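Local coordinates for Box C/D snoRNA protein 1 (Saccharomyces cerevisiae, PDB 6THL) that is required for the accumulation of box C/D snoRNAs, and is involved in snoRNA processing, snoRNA transport to the nucleolus and ribosome biogenesis, at residues 158-161 / 162-166. Residues are numbered along the deposited sequence; the frame is centred on the assembly and turned at random.
Sequences TTVI and EFPTI
The two methyls of V160 rest on the faces of successive peptide groups: CG1 stands almost straight above P164 N, 3.3 Å away, on the F163–P164 peptide, and CG2 lies 3.5 Å from F163 N, over the E162–F163 peptide. I161 O lies obliquely off the F163 ring, 4.1 Å from F163 CD2. These groups surround a tight gamma turn, in which F163 N makes a weak, bent hydrogen bond to I161 O (2.7 Å, N-H...O 136°) around E162, whose phi is positive at 70°. Through it the chain passes from strand 159-161, at the edge, within this chain, of a small three-stranded sheet in the BCD1 domain, to strand 165-169 of the larger sheet.

I161 O accepts both the weak turn bond and a bond from R26 NE, and the same arginine makes a cation-pi contact with the F163 ring. E162 suits this buried corner because its two carboxylate oxygens have separate partners, OE1 with L20 N and OE2 with N30 ND2. P164 brings a restricted phi and an apolar ring, which also packs on W43 and V45 of strand 40-49.

A beta-branched V160 fits the strand and gives two methyls to spread along the turn; with CG1 anti to its own carbonyl carbon (chi1 -73°), that branch reaches the proline while CG2 stays over F163 N. Cut back to an alanine, V160 would lose both methyls, which would probably uncover the F163 and P164 nitrogens and open a gap beside the proline ring. At the proline itself, V160 CG1 touches the ring at two carbons, P164 CD at 3.8 Å and P164 CB at 4.0 Å.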
loop_
_atom_site.group_PDB
_atom_site.type_symbol
_atom_site.label_atom_id
_atom_site.label_comp_id
_atom_site.label_asym_id
_atom_site.label_seq_id
_atom_site.Cartn_x
_atom_site.Cartn_y
_atom_site.Cartn_z
ATOM N N THR B 158 -26.348 -15.276 4.675
ATOM C CA THR B 158 -25.809 -14.256 3.755
ATOM C C THR B 158 -24.628 -14.808 3.010
ATOM O O THR B 158 -24.219 -15.961 3.170
ATOM C CB THR B 158 -25.256 -12.999 4.469
ATOM O OG1 THR B 158 -24.439 -13.402 5.577
ATOM C CG2 THR B 158 -26.367 -12.046 4.923
ATOM N N THR B 159 -24.048 -13.947 2.202
ATOM C CA THR B 159 -22.730 -14.212 1.672
ATOM C C THR B 159 -21.772 -13.072 2.004
ATOM O O THR B 159 -22.181 -11.884 2.011
ATOM C CB THR B 159 -22.838 -14.507 0.169
ATOM O OG1 THR B 159 -23.474 -15.783 0.023
ATOM C CG2 THR B 159 -21.458 -14.515 -0.544
ATOM N N VAL B 160 -20.517 -13.438 2.334
ATOM C CA VAL B 160 -19.448 -12.437 2.452
ATOM C C VAL B 160 -18.314 -12.739 1.534
ATOM O O VAL B 160 -18.110 -13.869 1.133
ATOM C CB VAL B 160 -18.903 -12.318 3.866
ATOM C CG1 VAL B 160 -19.922 -11.603 4.752
ATOM C CG2 VAL B 160 -18.515 -13.687 4.411
ATOM N N ILE B 161 -17.581 -11.714 1.156
ATOM C CA ILE B 161 -16.311 -11.954 0.505
ATOM C C ILE B 161 -15.294 -12.029 1.630
ATOM O O ILE B 161 -14.892 -11.012 2.244
ATOM C CB ILE B 161 -15.969 -10.890 -0.520
ATOM C CG1 ILE B 161 -16.818 -11.156 -1.755
ATOM C CG2 ILE B 161 -14.496 -11.012 -0.899
ATOM C CD1 ILE B 161 -16.924 -9.993 -2.686
ATOM N N GLU B 162 -14.956 -13.273 1.942
ATOM C CA GLU B 162 -14.033 -13.610 3.025
ATOM C C GLU B 162 -14.626 -13.342 4.417
ATOM O O GLU B 162 -14.406 -14.110 5.372
ATOM C CB GLU B 162 -12.671 -12.890 2.854
ATOM C CG GLU B 162 -11.913 -13.235 1.578
ATOM C CD GLU B 162 -10.987 -14.425 1.700
ATOM O OE1 GLU B 162 -10.609 -14.973 0.643
ATOM O OE2 GLU B 162 -10.614 -14.804 2.822
ATOM N N PHE B 163 -15.360 -12.255 4.545
ATOM C CA PHE B 163 -15.712 -11.753 5.854
ATOM C C PHE B 163 -16.429 -10.437 5.636
ATOM O O PHE B 163 -16.081 -9.663 4.722
ATOM C CB PHE B 163 -14.480 -11.576 6.817
ATOM C CG PHE B 163 -13.503 -10.459 6.431
ATOM C CD1 PHE B 163 -13.573 -9.231 7.014
ATOM C CD2 PHE B 163 -12.501 -10.672 5.500
ATOM C CE1 PHE B 163 -12.685 -8.225 6.668
ATOM C CE2 PHE B 163 -11.615 -9.673 5.143
ATOM C CZ PHE B 163 -11.698 -8.451 5.738
ATOM N N PRO B 164 -17.428 -10.178 6.472
ATOM C CA PRO B 164 -18.269 -9.005 6.322
ATOM C C PRO B 164 -17.502 -7.703 6.139
ATOM O O PRO B 164 -16.471 -7.478 6.776
ATOM C CB PRO B 164 -19.041 -8.955 7.651
ATOM C CG PRO B 164 -18.273 -9.830 8.587
ATOM C CD PRO B 164 -17.718 -10.905 7.720
ATOM N N THR B 165 -18.023 -6.871 5.258
ATOM C CA THR B 165 -17.651 -5.477 5.196
ATOM C C THR B 165 -18.903 -4.727 5.708
ATOM O O THR B 165 -20.024 -5.181 5.459
ATOM C CB THR B 165 -17.297 -5.111 3.745
ATOM O OG1 THR B 165 -16.259 -5.995 3.269
ATOM C CG2 THR B 165 -16.879 -3.670 3.624
ATOM N N ILE B 166 -18.733 -3.632 6.450
ATOM C CA ILE B 166 -19.855 -3.006 7.128
ATOM C C ILE B 166 -19.733 -1.508 7.094
ATOM O O ILE B 166 -18.873 -0.944 7.768
ATOM C CB ILE B 166 -19.968 -3.389 8.621
ATOM C CG1 ILE B 166 -19.924 -4.906 8.855
ATOM C CG2 ILE B 166 -21.251 -2.798 9.208
ATOM C CD1 ILE B 166 -21.161 -5.643 8.412
#